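Local coordinates for FrpC operon protein (Neisseria meningitidis, PDB 5EDF) that is an iron-regulated protein of a novel fold that binds the RTX protein FrpC and is putatively involved in adhesion, its precise function being unknown, at residues 173-185 / 192-204. Sequence-based numbering, arbitrary orientation. Where two conformers were deposited one is given.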
loop_
_atom_site.group_PDB
_atom_site.type_symbol
_atom_site.label_atom_id
_atom_site.label_comp_id
_atom_site.label_asym_id
_atom_site.label_seq_id
_atom_site.Cartn_x
_atom_site.Cartn_y
_atom_site.Cartn_z
ATOM N N THR A 173 11.270 9.089 27.046
ATOM C CA THR A 173 9.924 8.879 27.554
ATOM C C THR A 173 9.026 8.183 26.506
ATOM O O THR A 173 8.153 7.391 26.860
ATOM C CB THR A 173 9.305 10.220 28.009
ATOM O OG1 THR A 173 9.140 11.086 26.879
ATOM C CG2 THR A 173 10.197 10.910 29.059
ATOM N N GLU A 174 9.264 8.470 25.224
ATOM C CA GLU A 174 8.534 7.841 24.112
ATOM C C GLU A 174 8.825 6.345 23.976
ATOM O O GLU A 174 9.864 5.869 24.423
ATOM C CB GLU A 174 8.876 8.536 22.783
ATOM C CG GLU A 174 8.012 9.753 22.452
ATOM C CD GLU A 174 8.503 10.518 21.226
ATOM O OE1 GLU A 174 9.499 10.093 20.602
ATOM O OE2 GLU A 174 7.886 11.551 20.886
ATOM N N GLU A 175 7.909 5.615 23.340
ATOM C CA GLU A 175 8.118 4.198 23.034
ATOM C C GLU A 175 8.629 4.081 21.591
ATOM O O GLU A 175 8.517 5.036 20.821
ATOM C CB GLU A 175 6.809 3.409 23.185
ATOM C CG GLU A 175 6.038 3.683 24.480
ATOM C CD GLU A 175 6.854 3.401 25.735
ATOM O OE1 GLU A 175 7.640 2.431 25.728
ATOM O OE2 GLU A 175 6.702 4.139 26.735
ATOM N N ASP A 176 9.205 2.931 21.236
ATOM C CA ASP A 176 9.578 2.671 19.839
ATOM C C ASP A 176 8.310 2.712 19.012
ATOM O O ASP A 176 7.287 2.162 19.410
ATOM C CB ASP A 176 10.247 1.301 19.645
ATOM C CG ASP A 176 11.748 1.318 19.917
ATOM O OD1 ASP A 176 12.277 2.338 20.402
ATOM O OD2 ASP A 176 12.397 0.287 19.634
ATOM N N SER A 177 8.387 3.367 17.858
ATOM C CA SER A 177 7.245 3.489 16.968
ATOM C C SER A 177 7.752 3.430 15.531
ATOM O O SER A 177 8.228 4.432 14.999
ATOM C CB SER A 177 6.516 4.808 17.231
ATOM O OG SER A 177 5.290 4.870 16.532
ATOM N N TYR A 178 7.671 2.245 14.922
ATOM C CA TYR A 178 8.145 2.079 13.549
ATOM C C TYR A 178 7.038 2.399 12.569
ATOM O O TYR A 178 5.864 2.165 12.846
ATOM C CB TYR A 178 8.690 0.659 13.303
ATOM C CG TYR A 178 10.086 0.501 13.852
ATOM C CD1 TYR A 178 10.298 0.345 15.207
ATOM C CD2 TYR A 178 11.193 0.575 13.012
ATOM C CE1 TYR A 178 11.600 0.223 15.710
ATOM C CE2 TYR A 178 12.479 0.457 13.501
ATOM C CZ TYR A 178 12.662 0.278 14.839
ATOM O OH TYR A 178 13.951 0.175 15.368
ATOM N N SER A 179 7.428 2.952 11.434
ATOM C CA SER A 179 6.521 3.127 10.302
ATOM C C SER A 179 7.216 2.752 9.001
ATOM O O SER A 179 8.448 2.624 8.946
ATOM C CB SER A 179 6.030 4.553 10.248
ATOM O OG SER A 179 7.072 5.439 10.029
ATOM N N THR A 180 6.430 2.615 7.940
ATOM C CA THR A 180 6.874 2.054 6.681
ATOM C C THR A 180 6.344 2.866 5.518
ATOM O O THR A 180 5.183 3.292 5.501
ATOM C CB THR A 180 6.366 0.631 6.528
ATOM O OG1 THR A 180 6.773 -0.151 7.654
ATOM C CG2 THR A 180 6.895 -0.020 5.265
ATOM N N SER A 181 7.192 3.076 4.519
ATOM C CA SER A 181 6.758 3.632 3.233
ATOM C C SER A 181 7.158 2.652 2.134
ATOM O O SER A 181 8.214 1.996 2.223
ATOM C CB SER A 181 7.394 4.982 2.964
ATOM O OG SER A 181 8.776 4.879 2.710
ATOM N N VAL A 182 6.359 2.572 1.081
ATOM C CA VAL A 182 6.699 1.784 -0.078
ATOM C C VAL A 182 6.435 2.617 -1.328
ATOM O O VAL A 182 5.317 3.135 -1.540
ATOM C CB VAL A 182 5.888 0.496 -0.169
ATOM C CG1 VAL A 182 6.318 -0.290 -1.394
ATOM C CG2 VAL A 182 6.051 -0.342 1.109
ATOM N N GLY A 183 7.450 2.741 -2.170
ATOM C CA GLY A 183 7.306 3.206 -3.540
ATOM C C GLY A 183 7.572 2.096 -4.494
ATOM O O GLY A 183 8.560 1.401 -4.311
ATOM N N SER A 184 6.769 1.907 -5.514
ATOM C CA SER A 184 6.965 0.829 -6.449
ATOM C C SER A 184 6.448 1.159 -7.816
ATOM O O SER A 184 5.649 2.118 -7.981
ATOM C CB SER A 184 6.308 -0.442 -5.917
ATOM O OG SER A 184 4.881 -0.337 -5.918
ATOM N N CYS A 185 6.846 0.355 -8.785
ATOM C CA CYS A 185 6.366 0.442 -10.162
ATOM C C CYS A 185 5.980 -0.961 -10.572
ATOM O O CYS A 185 6.785 -1.877 -10.434
ATOM C CB CYS A 185 7.452 0.997 -11.084
ATOM S SG CYS A 185 8.017 2.650 -10.505
ATOM N N GLN A 192 2.100 3.485 -4.541
ATOM C CA GLN A 192 2.762 4.155 -3.420
ATOM C C GLN A 192 1.854 4.065 -2.220
ATOM O O GLN A 192 0.654 4.381 -2.303
ATOM C CB GLN A 192 3.065 5.597 -3.777
ATOM C CG GLN A 192 4.009 5.739 -4.964
ATOM C CD GLN A 192 4.231 7.134 -5.457
ATOM O OE1 GLN A 192 3.718 8.095 -4.913
ATOM N NE2 GLN A 192 4.997 7.239 -6.543
ATOM N N TYR A 193 2.407 3.686 -1.070
ATOM C CA TYR A 193 1.568 3.465 0.096
ATOM C C TYR A 193 2.381 3.447 1.375
ATOM O O TYR A 193 3.579 3.207 1.356
ATOM C CB TYR A 193 0.784 2.168 -0.079
ATOM C CG TYR A 193 1.574 0.893 -0.257
ATOM C CD1 TYR A 193 1.805 0.046 0.811
ATOM C CD2 TYR A 193 2.065 0.517 -1.499
ATOM C CE1 TYR A 193 2.524 -1.134 0.650
ATOM C CE2 TYR A 193 2.767 -0.656 -1.676
ATOM C CZ TYR A 193 3.010 -1.480 -0.600
ATOM O OH TYR A 193 3.686 -2.679 -0.692
ATOM N N TYR A 194 1.698 3.634 2.482
ATOM C CA TYR A 194 2.176 3.491 3.851
ATOM C C TYR A 194 1.442 2.295 4.457
ATOM O O TYR A 194 0.278 2.418 4.872
ATOM C CB TYR A 194 1.898 4.753 4.668
ATOM C CG TYR A 194 2.612 5.990 4.221
ATOM C CD1 TYR A 194 3.964 6.136 4.368
ATOM C CD2 TYR A 194 1.914 7.067 3.647
ATOM C CE1 TYR A 194 4.639 7.265 3.940
ATOM C CE2 TYR A 194 2.573 8.215 3.224
ATOM C CZ TYR A 194 3.930 8.323 3.371
ATOM O OH TYR A 194 4.602 9.477 2.957
ATOM N N PRO A 195 2.064 1.116 4.440
ATOM C CA PRO A 195 1.393 -0.053 4.972
ATOM C C PRO A 195 1.491 -0.193 6.485
ATOM O O PRO A 195 2.308 0.471 7.135
ATOM C CB PRO A 195 2.156 -1.204 4.330
ATOM C CG PRO A 195 3.551 -0.669 4.278
ATOM C CD PRO A 195 3.414 0.793 3.954
ATOM N N PHE A 196 0.711 -1.117 7.033
ATOM C CA PHE A 196 0.797 -1.427 8.452
ATOM C C PHE A 196 0.632 -0.175 9.325
ATOM O O PHE A 196 1.354 0.010 10.313
ATOM C CB PHE A 196 2.137 -2.114 8.761
ATOM C CG PHE A 196 2.343 -3.458 8.135
ATOM C CD1 PHE A 196 1.633 -4.542 8.590
ATOM C CD2 PHE A 196 3.343 -3.667 7.163
ATOM C CE1 PHE A 196 1.885 -5.814 8.107
ATOM C CE2 PHE A 196 3.583 -4.940 6.674
ATOM C CZ PHE A 196 2.869 -5.992 7.142
ATOM N N ILE A 197 -0.316 0.695 8.971
ATOM C CA ILE A 197 -0.346 2.041 9.580
ATOM C C ILE A 197 -0.569 2.050 11.087
ATOM O O ILE A 197 -0.150 2.999 11.758
ATOM C CB ILE A 197 -1.397 2.989 8.949
ATOM C CG1 ILE A 197 -2.806 2.386 8.971
ATOM C CG2 ILE A 197 -1.007 3.342 7.553
ATOM C CD1 ILE A 197 -3.900 3.430 8.855
ATOM N N ARG A 198 -1.221 1.025 11.628
ATOM C CA ARG A 198 -1.430 0.973 13.082
ATOM C C ARG A 198 -0.354 0.196 13.845
ATOM O O ARG A 198 -0.392 0.124 15.084
ATOM C CB ARG A 198 -2.786 0.363 13.431
ATOM C CG ARG A 198 -3.979 1.123 12.818
ATOM C CD ARG A 198 -4.376 2.359 13.598
ATOM N NE ARG A 198 -3.477 3.490 13.394
ATOM C CZ ARG A 198 -3.641 4.458 12.489
ATOM N NH1 ARG A 198 -4.680 4.447 11.658
ATOM N NH2 ARG A 198 -2.746 5.443 12.403
ATOM N N GLU A 199 0.598 -0.396 13.156
ATOM C CA GLU A 199 1.631 -1.150 13.846
ATOM C C GLU A 199 2.789 -0.252 14.296
ATOM O O GLU A 199 3.386 0.470 13.489
ATOM C CB GLU A 199 2.184 -2.247 12.924
ATOM C CG GLU A 199 1.133 -3.139 12.265
ATOM C CD GLU A 199 0.112 -3.664 13.252
ATOM O OE1 GLU A 199 0.510 -4.477 14.141
ATOM O OE2 GLU A 199 -1.070 -3.228 13.227
ATOM N N LYS A 200 3.128 -0.308 15.573
ATOM C CA LYS A 200 4.258 0.459 16.108
ATOM C C LYS A 200 5.511 -0.418 16.246
ATOM O O LYS A 200 6.646 0.087 16.289
ATOM C CB LYS A 200 3.880 1.072 17.475
ATOM C CG LYS A 200 2.668 2.013 17.474
ATOM C CD LYS A 200 2.323 2.499 18.895
ATOM C CE LYS A 200 1.687 1.391 19.733
ATOM N NZ LYS A 200 0.410 0.863 19.144
ATOM N N GLN A 201 5.329 -1.730 16.279
ATOM C CA GLN A 201 6.453 -2.654 16.472
ATOM C C GLN A 201 7.338 -2.746 15.219
ATOM O O GLN A 201 6.860 -2.595 14.084
ATOM C CB GLN A 201 5.947 -4.050 16.894
ATOM C CG GLN A 201 5.339 -4.917 15.761
ATOM C CD GLN A 201 3.881 -4.627 15.474
ATOM O OE1 GLN A 201 3.289 -3.670 16.007
ATOM N NE2 GLN A 201 3.295 -5.457 14.630
ATOM N N GLN A 202 8.629 -2.950 15.396
ATOM C CA GLN A 202 9.510 -3.239 14.271
ATOM C C GLN A 202 9.022 -4.488 13.533
ATOM O O GLN A 202 8.651 -5.483 14.137
ATOM C CB GLN A 202 10.950 -3.406 14.751
ATOM C CG GLN A 202 11.987 -3.482 13.650
ATOM C CD GLN A 202 13.410 -3.673 14.165
ATOM O OE1 GLN A 202 13.702 -3.414 15.319
ATOM N NE2 GLN A 202 14.291 -4.099 13.277
ATOM N N LEU A 203 9.028 -4.422 12.208
ATOM C CA LEU A 203 8.554 -5.471 11.367
ATOM C C LEU A 203 9.746 -6.108 10.673
ATOM O O LEU A 203 10.753 -5.454 10.396
ATOM C CB LEU A 203 7.563 -4.892 10.328
ATOM C CG LEU A 203 6.329 -4.233 10.932
ATOM C CD1 LEU A 203 5.462 -3.580 9.819
ATOM C CD2 LEU A 203 5.491 -5.226 11.752
ATOM N N THR A 204 9.636 -7.384 10.367
ATOM C CA THR A 204 10.710 -8.087 9.711
ATOM C C THR A 204 10.667 -7.861 8.219
ATOM O O THR A 204 9.645 -7.436 7.659
ATOM C CB THR A 204 10.637 -9.600 9.945
ATOM O OG1 THR A 204 9.490 -10.124 9.263
ATOM C CG2 THR A 204 10.535 -9.954 11.439
HETATM O O HOH W 1 3.436 2.882 7.922
HETATM O O HOH W 2 6.552 4.837 -7.542
#
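The open end of a beta hairpin in the large antiparallel sheet holds this contact, where Val182 of strand 178-186 pairs with Tyr193 of strand 189-193. The two residues exchange both backbone bonds of an antiparallel hydrogen-bonded pair: Val182 N reaches Tyr193 O at 2.9 Å, and Tyr193 N reaches Val182 O at 3.0 Å. With CG set between its backbone N and carbonyl carbon (chi1 60°), Tyr193 lies alongside its partner and takes Val182 CB over one ring face, a CH-pi contact 3.7 Å from the centroid. The branched valine suits the spot, since its two methyls spread over the same ring, while Tyr193 OH finds a hydrogen-bond partner in His212 of helix 205-224, which also touches Thr180 and Pro195.

Further along, the chain leaves the sheet as a loop. Pro195, which has no N-H, instead sets its ring crosswise against Thr180, with Thr180 CG2 to Pro195 CG 3.5 Å. A water bridges the backbones here, accepting from Thr180 N at 3.0 Å and donating to Pro195 O. Thr180 O also lies at the ring edge of Tyr194, near CD1.

After a type I turn from Phe196 to Glu199 the loop comes back to the start of strand 178-186, where Tyr178 N gives Lys200 O an almost straight bond of 2.8 Å (178°). Beside it Gln202, extended, runs along the Tyr178 ring, its CB 3.9 Å from the centroid and its amide 24° from the ring plane; the long aliphatic stem shields an aromatic face while the polar end stays near the surface.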